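Local coordinates for peptidoglycan D,D-transpeptidase FtsI (PDB 6SYN), which cross-links peptidoglycan as a class B penicillin-binding D,D-transpeptidase, probably in septal cell-wall synthesis, and is inhibited by beta-lactams that acylate its active site, at residues Tyr456-Ala464 against Tyr486-Phe495; Ala202-Asn213 against Pro469-Pro480. All blocks are in the same frame, centred on the assembly; numbering follows the deposited sequence.

Interaction 1. Residues Tyr456-Ala464 against Tyr486-Phe495. With CB9 ((2R,4S)-2-[(1R)-1-{[(2S)-2-carboxy-2-phenylacetyl]amino}-2-oxoethyl]-5,5-dimethyl-1,3-thiazolidine-4-carboxylic acid), chain D.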
# COMPACT_ATOMS: atom_id res chain seq x y z
N TYR A 456 -16.34 2.61 6.34
CA TYR A 456 -15.20 2.43 7.27
C TYR A 456 -13.92 2.02 6.54
O TYR A 456 -13.99 1.38 5.47
CB TYR A 456 -15.57 1.43 8.36
CG TYR A 456 -16.89 1.70 9.03
CD1 TYR A 456 -17.01 2.68 10.00
CD2 TYR A 456 -18.03 0.99 8.68
CE1 TYR A 456 -18.23 2.95 10.62
CE2 TYR A 456 -19.25 1.24 9.28
CZ TYR A 456 -19.35 2.22 10.25
OH TYR A 456 -20.55 2.48 10.85
N LEU A 457 -12.78 2.42 7.11
CA LEU A 457 -11.42 1.90 6.81
C LEU A 457 -11.06 0.85 7.86
O LEU A 457 -10.74 1.25 9.00
CB LEU A 457 -10.41 3.05 6.85
CG LEU A 457 -10.65 4.18 5.86
CD1 LEU A 457 -9.76 5.36 6.18
CD2 LEU A 457 -10.43 3.71 4.43
N ALA A 458 -11.10 -0.43 7.50
CA ALA A 458 -10.67 -1.56 8.36
C ALA A 458 -9.13 -1.59 8.36
O ALA A 458 -8.54 -1.87 7.30
CB ALA A 458 -11.26 -2.86 7.88
N TYR A 459 -8.55 -1.28 9.52
CA TYR A 459 -7.09 -1.15 9.75
C TYR A 459 -6.58 -2.30 10.62
O TYR A 459 -7.26 -2.69 11.58
CB TYR A 459 -6.78 0.13 10.53
CG TYR A 459 -6.62 1.40 9.73
CD1 TYR A 459 -5.47 1.65 9.00
CD2 TYR A 459 -7.59 2.39 9.77
CE1 TYR A 459 -5.29 2.83 8.31
CE2 TYR A 459 -7.43 3.58 9.08
CZ TYR A 459 -6.27 3.80 8.34
OH TYR A 459 -6.10 4.97 7.66
N THR A 460 -5.38 -2.79 10.32
CA THR A 460 -4.51 -3.52 11.27
C THR A 460 -3.06 -3.19 10.91
O THR A 460 -2.65 -3.46 9.77
CB THR A 460 -4.84 -5.01 11.32
OG1 THR A 460 -6.07 -5.15 12.04
CG2 THR A 460 -3.77 -5.84 12.00
N ALA A 461 -2.35 -2.57 11.84
CA ALA A 461 -0.91 -2.23 11.74
C ALA A 461 -0.18 -2.96 12.87
O ALA A 461 -0.83 -3.26 13.89
CB ALA A 461 -0.72 -0.74 11.84
N GLY A 462 1.10 -3.25 12.69
CA GLY A 462 1.89 -3.90 13.76
C GLY A 462 3.28 -4.30 13.33
O GLY A 462 3.71 -3.95 12.20
N VAL A 463 3.93 -5.05 14.21
CA VAL A 463 5.39 -5.31 14.24
C VAL A 463 5.57 -6.76 14.70
O VAL A 463 4.69 -7.24 15.43
CB VAL A 463 6.05 -4.27 15.15
CG1 VAL A 463 6.76 -4.87 16.35
CG2 VAL A 463 6.96 -3.34 14.37
N ALA A 464 6.62 -7.44 14.25
CA ALA A 464 6.91 -8.84 14.63
C ALA A 464 8.34 -9.22 14.24
O ALA A 464 8.91 -8.61 13.34
CB ALA A 464 5.92 -9.78 13.98
N TYR A 486 -15.07 -3.98 11.17
CA TYR A 486 -13.98 -3.71 12.14
C TYR A 486 -12.64 -4.18 11.58
O TYR A 486 -12.61 -5.25 10.93
CB TYR A 486 -14.17 -4.47 13.46
CG TYR A 486 -15.17 -3.91 14.43
CD1 TYR A 486 -16.08 -2.93 14.06
CD2 TYR A 486 -15.25 -4.41 15.72
CE1 TYR A 486 -17.02 -2.44 14.96
CE2 TYR A 486 -16.18 -3.94 16.63
CZ TYR A 486 -17.07 -2.94 16.25
OH TYR A 486 -17.99 -2.46 17.13
N GLY A 487 -11.56 -3.44 11.87
CA GLY A 487 -10.18 -3.84 11.57
C GLY A 487 -9.85 -5.20 12.16
O GLY A 487 -9.19 -6.01 11.47
N GLY A 488 -10.32 -5.45 13.40
CA GLY A 488 -10.09 -6.70 14.15
C GLY A 488 -10.71 -7.90 13.46
O GLY A 488 -10.19 -9.02 13.65
N ALA A 489 -11.76 -7.67 12.67
CA ALA A 489 -12.60 -8.71 12.03
C ALA A 489 -12.20 -8.91 10.56
O ALA A 489 -12.39 -10.03 10.05
CB ALA A 489 -14.05 -8.31 12.15
N VAL A 490 -11.68 -7.87 9.90
CA VAL A 490 -11.50 -7.81 8.41
C VAL A 490 -10.01 -7.73 8.04
O VAL A 490 -9.63 -8.43 7.09
CB VAL A 490 -12.28 -6.62 7.82
CG1 VAL A 490 -11.88 -6.34 6.38
CG2 VAL A 490 -13.79 -6.84 7.92
N SER A 491 -9.22 -6.91 8.74
CA SER A 491 -7.79 -6.66 8.43
C SER A 491 -6.85 -7.49 9.33
O SER A 491 -5.85 -8.01 8.80
CB SER A 491 -7.47 -5.19 8.49
OG SER A 491 -8.24 -4.48 7.52
N ALA A 492 -7.17 -7.63 10.62
CA ALA A 492 -6.42 -8.49 11.58
C ALA A 492 -6.07 -9.83 10.95
O ALA A 492 -4.91 -10.23 10.98
CB ALA A 492 -7.21 -8.67 12.86
N PRO A 493 -7.03 -10.59 10.37
CA PRO A 493 -6.72 -11.91 9.83
C PRO A 493 -5.74 -11.84 8.65
O PRO A 493 -4.87 -12.69 8.57
CB PRO A 493 -8.07 -12.49 9.38
CG PRO A 493 -9.01 -11.31 9.29
CD PRO A 493 -8.45 -10.25 10.22
N VAL A 494 -5.90 -10.85 7.77
CA VAL A 494 -5.02 -10.62 6.59
C VAL A 494 -3.61 -10.27 7.08
O VAL A 494 -2.64 -10.72 6.45
CB VAL A 494 -5.57 -9.53 5.65
CG1 VAL A 494 -4.64 -9.28 4.47
CG2 VAL A 494 -6.96 -9.87 5.14
N PHE A 495 -3.51 -9.50 8.17
CA PHE A 495 -2.21 -9.17 8.82
C PHE A 495 -1.55 -10.48 9.28
O PHE A 495 -0.35 -10.67 9.00
CB PHE A 495 -2.40 -8.22 10.01
CG PHE A 495 -1.11 -7.86 10.71
CD1 PHE A 495 -0.45 -8.80 11.50
CD2 PHE A 495 -0.55 -6.60 10.57
CE1 PHE A 495 0.73 -8.47 12.15
CE2 PHE A 495 0.63 -6.28 11.23
CZ PHE A 495 1.27 -7.21 12.01
C CB9 D . -10.57 3.43 16.55
N CB9 D . -13.08 3.58 16.54
O CB9 D . -10.49 3.18 15.37
CA CB9 D . -11.87 3.44 17.35
CB CB9 D . -11.90 2.23 18.33
CAA CB9 D . -13.21 -1.16 18.51
CAB CB9 D . -14.40 -0.14 16.57
OAD CB9 D . -11.66 -1.71 15.67
OAE CB9 D . -16.83 6.32 15.71
OAF CB9 D . -13.37 5.71 17.16
OAG CB9 D . -10.00 -1.06 16.92
OAH CB9 D . -14.90 6.35 14.82
CAJ CB9 D . -17.45 1.19 14.81
CAK CB9 D . -17.55 1.53 16.14
CAL CB9 D . -16.67 1.95 13.97
CAM CB9 D . -16.86 2.63 16.63
CAN CB9 D . -15.98 3.05 14.46
NAP CB9 D . -11.14 1.07 17.86
SAQ CB9 D . -13.58 1.57 18.55
CAR CB9 D . -11.12 -0.94 16.44
CAS CB9 D . -15.73 5.87 15.55
CAT CB9 D . -13.84 4.67 16.70
CAU CB9 D . -16.04 3.39 15.80
CAX CB9 D . -11.90 0.32 16.86
CAY CB9 D . -15.34 4.62 16.37
CAZ CB9 D . -13.27 0.03 17.57
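A458, T460 and G462 of an inner strand lie against the first turns of the C-terminal helical region, G487 to F495, a buried strand-to-helix contact in the transpeptidase domain that runs up to the bound penicilloyl group CB9. S491 makes the polar link. Its OG donates to A458 O at 2.6 Å from well above the carbonyl plane, 78° out of it, while I477 N of the adjoining strand probably bonds to the same oxygen. G487 lies so close to the strand that its CA makes a CH...O contact with Y459 O at 3.1 Å. T460 divides its two branches: OG1 turns back to Y459 O (2.8 Å), and CG2, anti to the backbone N, reaches F495 CB at 3.4 Å. F495 has CG anti to its own N (chi1 180°), which swings the ring along the strand. There CE2 comes within 3.4 Å of G462 N, and G462 O lies in plane at the ring edge. At the ligand end Y486 offers one ring face to methyl carbon CAB of CB9, 3.8 Å above the plane and offset toward the rim; Y456 CE1 meets phenyl carbon CAL at 3.8 Å. G487 N bonds to T442 OG1, which also bonds to CB9, so the start of the helix is tied directly to a residue of the pocket. Strands 437-446 and 471-478 flank this strand on its two edges. Y459 and A461 point to the other face of the sheet, where they touch L373 and Y377 of helix 370-381.

Interaction 2. Residues Ala202-Asn213 against Pro469-Pro480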
# COMPACT_ATOMS: atom_id res chain seq x y z
N ALA A 202 -14.76 -4.81 -0.89
CA ALA A 202 -14.13 -3.52 -0.52
C ALA A 202 -13.88 -2.69 -1.78
O ALA A 202 -13.70 -3.28 -2.86
CB ALA A 202 -12.85 -3.79 0.24
N GLU A 203 -13.90 -1.37 -1.64
CA GLU A 203 -13.54 -0.41 -2.71
C GLU A 203 -12.08 -0.66 -3.12
O GLU A 203 -11.80 -0.70 -4.33
CB GLU A 203 -13.73 1.04 -2.24
CG GLU A 203 -13.60 2.06 -3.35
CD GLU A 203 -13.70 3.50 -2.89
OE1 GLU A 203 -14.47 3.77 -1.94
OE2 GLU A 203 -13.01 4.36 -3.48
N SER A 204 -11.21 -0.83 -2.13
CA SER A 204 -9.77 -1.10 -2.33
C SER A 204 -9.15 -1.62 -1.03
O SER A 204 -9.85 -1.68 0.00
CB SER A 204 -9.05 0.13 -2.84
OG SER A 204 -8.52 0.92 -1.79
N GLY A 205 -7.89 -2.02 -1.11
CA GLY A 205 -7.03 -2.31 0.05
C GLY A 205 -5.61 -1.95 -0.30
O GLY A 205 -5.32 -1.77 -1.50
N THR A 206 -4.75 -1.81 0.70
CA THR A 206 -3.28 -1.71 0.50
C THR A 206 -2.60 -2.32 1.73
O THR A 206 -3.13 -2.16 2.86
CB THR A 206 -2.85 -0.29 0.10
OG1 THR A 206 -1.61 0.02 0.74
CG2 THR A 206 -3.86 0.78 0.44
N ALA A 207 -1.52 -3.06 1.47
CA ALA A 207 -0.62 -3.65 2.48
C ALA A 207 0.79 -3.12 2.22
O ALA A 207 1.25 -3.22 1.06
CB ALA A 207 -0.67 -5.15 2.40
N VAL A 208 1.43 -2.54 3.24
CA VAL A 208 2.85 -2.10 3.18
C VAL A 208 3.63 -2.89 4.24
O VAL A 208 3.17 -2.93 5.40
CB VAL A 208 3.00 -0.58 3.36
CG1 VAL A 208 4.45 -0.14 3.28
CG2 VAL A 208 2.16 0.18 2.34
N LEU A 209 4.75 -3.49 3.83
CA LEU A 209 5.70 -4.25 4.68
C LEU A 209 7.07 -3.56 4.62
O LEU A 209 7.63 -3.45 3.51
CB LEU A 209 5.80 -5.68 4.15
CG LEU A 209 6.67 -6.62 4.98
CD1 LEU A 209 5.94 -7.05 6.25
CD2 LEU A 209 7.07 -7.83 4.16
N VAL A 210 7.59 -3.15 5.77
CA VAL A 210 8.86 -2.37 5.88
C VAL A 210 9.82 -3.12 6.82
O VAL A 210 9.37 -3.60 7.87
CB VAL A 210 8.60 -0.94 6.38
CG1 VAL A 210 9.89 -0.14 6.50
CG2 VAL A 210 7.59 -0.22 5.49
N ASP A 211 11.08 -3.21 6.41
CA ASP A 211 12.21 -3.67 7.25
C ASP A 211 12.41 -2.65 8.37
O ASP A 211 12.59 -1.45 8.06
CB ASP A 211 13.48 -3.84 6.41
CG ASP A 211 14.49 -4.78 7.04
OD1 ASP A 211 14.89 -4.54 8.19
OD2 ASP A 211 14.85 -5.77 6.36
N VAL A 212 12.38 -3.11 9.61
CA VAL A 212 12.45 -2.27 10.85
C VAL A 212 13.84 -1.61 10.95
O VAL A 212 13.92 -0.48 11.47
CB VAL A 212 12.11 -3.15 12.06
CG1 VAL A 212 12.44 -2.48 13.38
CG2 VAL A 212 10.64 -3.59 12.03
N ASN A 213 14.89 -2.27 10.45
CA ASN A 213 16.31 -1.90 10.71
C ASN A 213 16.91 -1.11 9.54
O ASN A 213 17.87 -0.35 9.80
CB ASN A 213 17.17 -3.13 10.98
CG ASN A 213 16.77 -3.86 12.25
OD1 ASN A 213 16.64 -5.08 12.25
ND2 ASN A 213 16.55 -3.12 13.32
N PRO A 469 11.59 -7.00 16.93
CA PRO A 469 10.89 -6.74 15.68
C PRO A 469 11.84 -6.65 14.49
O PRO A 469 12.89 -6.04 14.61
CB PRO A 469 10.21 -5.39 15.89
CG PRO A 469 10.06 -5.28 17.39
CD PRO A 469 11.26 -6.00 17.96
N ARG A 470 11.45 -7.28 13.38
CA ARG A 470 12.20 -7.26 12.10
C ARG A 470 11.34 -6.58 11.03
O ARG A 470 11.92 -5.87 10.18
CB ARG A 470 12.58 -8.70 11.73
CG ARG A 470 13.76 -9.24 12.53
CD ARG A 470 15.08 -8.62 12.09
NE ARG A 470 15.33 -8.89 10.68
CZ ARG A 470 15.90 -9.99 10.19
NH1 ARG A 470 16.31 -10.94 11.01
NH2 ARG A 470 16.06 -10.14 8.89
N PHE A 471 10.02 -6.77 11.08
CA PHE A 471 9.08 -6.35 10.01
C PHE A 471 7.94 -5.54 10.61
O PHE A 471 7.23 -6.03 11.51
CB PHE A 471 8.57 -7.58 9.27
CG PHE A 471 9.67 -8.53 8.90
CD1 PHE A 471 10.64 -8.15 7.98
CD2 PHE A 471 9.77 -9.78 9.49
CE1 PHE A 471 11.66 -9.02 7.64
CE2 PHE A 471 10.79 -10.64 9.14
CZ PHE A 471 11.74 -10.26 8.22
N ALA A 472 7.78 -4.31 10.11
CA ALA A 472 6.55 -3.50 10.27
C ALA A 472 5.62 -3.85 9.11
O ALA A 472 6.11 -3.96 7.97
CB ALA A 472 6.90 -2.04 10.31
N LEU A 473 4.34 -4.09 9.41
CA LEU A 473 3.28 -4.34 8.40
C LEU A 473 2.07 -3.45 8.71
O LEU A 473 1.68 -3.39 9.89
CB LEU A 473 2.90 -5.82 8.41
CG LEU A 473 1.76 -6.23 7.48
CD1 LEU A 473 2.05 -5.83 6.04
CD2 LEU A 473 1.50 -7.72 7.58
N VAL A 474 1.54 -2.78 7.69
CA VAL A 474 0.21 -2.10 7.70
C VAL A 474 -0.69 -2.80 6.67
O VAL A 474 -0.20 -3.17 5.58
CB VAL A 474 0.34 -0.59 7.40
CG1 VAL A 474 -1.02 0.06 7.17
CG2 VAL A 474 1.10 0.14 8.49
N VAL A 475 -1.95 -2.99 7.04
CA VAL A 475 -3.07 -3.48 6.18
C VAL A 475 -4.28 -2.57 6.45
O VAL A 475 -4.68 -2.46 7.63
CB VAL A 475 -3.36 -4.96 6.46
CG1 VAL A 475 -4.49 -5.51 5.60
CG2 VAL A 475 -2.11 -5.81 6.29
N VAL A 476 -4.78 -1.90 5.40
CA VAL A 476 -6.03 -1.08 5.42
C VAL A 476 -6.95 -1.62 4.31
O VAL A 476 -6.50 -1.68 3.16
CB VAL A 476 -5.74 0.43 5.25
CG1 VAL A 476 -4.98 0.76 3.98
CG2 VAL A 476 -7.01 1.26 5.33
N ILE A 477 -8.16 -2.04 4.67
CA ILE A 477 -9.27 -2.36 3.72
C ILE A 477 -10.19 -1.14 3.68
O ILE A 477 -10.77 -0.80 4.74
CB ILE A 477 -10.05 -3.64 4.10
CG1 ILE A 477 -9.15 -4.85 4.32
CG2 ILE A 477 -11.13 -3.92 3.06
CD1 ILE A 477 -8.43 -5.34 3.09
N ASN A 478 -10.31 -0.52 2.51
CA ASN A 478 -11.11 0.71 2.32
C ASN A 478 -12.52 0.30 1.87
O ASN A 478 -12.65 -0.28 0.76
CB ASN A 478 -10.36 1.67 1.39
CG ASN A 478 -11.25 2.70 0.72
OD1 ASN A 478 -11.98 3.42 1.40
ND2 ASN A 478 -11.18 2.77 -0.60
N ASP A 479 -13.50 0.53 2.75
CA ASP A 479 -14.97 0.42 2.55
C ASP A 479 -15.42 -1.03 2.35
O ASP A 479 -16.07 -1.35 1.35
CB ASP A 479 -15.46 1.32 1.41
CG ASP A 479 -16.96 1.56 1.44
OD1 ASP A 479 -17.60 1.20 2.44
OD2 ASP A 479 -17.48 2.11 0.47
N PRO A 480 -15.16 -1.94 3.32
CA PRO A 480 -15.72 -3.29 3.30
C PRO A 480 -17.26 -3.24 3.40
O PRO A 480 -17.75 -2.62 4.32
CB PRO A 480 -15.10 -3.99 4.52
CG PRO A 480 -14.63 -2.87 5.42
CD PRO A 480 -14.32 -1.70 4.50
O HOH W 1 14.43 -6.46 9.95
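N478 reaches across to E203 and S204 where the paired strands end. From CB, 3.7 Å from S204 O, the side chain leaves with CG anti to the backbone N (chi1 159°), which carries the amide toward E203 and S204. Its ND2 gives S204 OG a long, weak hydrogen bond of 3.5 Å and also sits beside E203 CD, with the amide turned 61° from the carboxylate plane; OD1 accepts from K445 NZ. The backbone is irregular here too. N478 O takes S204 N at 3.3 Å and, weakly, E203 N, the two residues together facing N478 as a classic beta bulge. From there strands 204-211 and 471-478 run antiparallel, 4.6 Å apart at closest approach, 471-478 being the central strand of the five-stranded sheet in the penicillin-binding transpeptidase fold and 204-211 its neighbour on one edge. T206, V208 and V210 each exchange two backbone bonds with V476, V474 and A472. Side chains alternate between the two faces: T206, V208, V210 and V474 meet helix 370-381, whereas L473 and F471 pack on helix 492-505, with L209 CD1 lying 3.9 Å from L473 CB. Beyond A472 the pairing lasts one more bond, V212 N to R470 O at 2.9 Å, and the chain then bends through an Asx turn in which D211 OD1 receives N213 N. R470 CB lies over the centre of the F471 ring; beyond it the chain bends at chi2 and chi3, and NE donates to a water at 2.7 Å, which also lies 2.6 Å from D211 OD1.

In the fold
Past the N-terminal region, the chain first lays down 202-213, whose partner, 469-480, comes only after most of the transpeptidase domain has been threaded. Interaction 2 thus closes a loop of 255 residues, which includes the segment 456-464. Interaction 1 closes a much shorter one, 21 residues from 456-464 to 486-495, and 469-480 lies within it. The two loops therefore cross. In space they meet as well: 456-464 and 469-480 are neighbouring strands, probably bonded through T460 N to V475 O. Together they tie strand 204-211, strands 471-478 and 455-464, and helices 487-490 and 492-505 into a sheet with its covering helices.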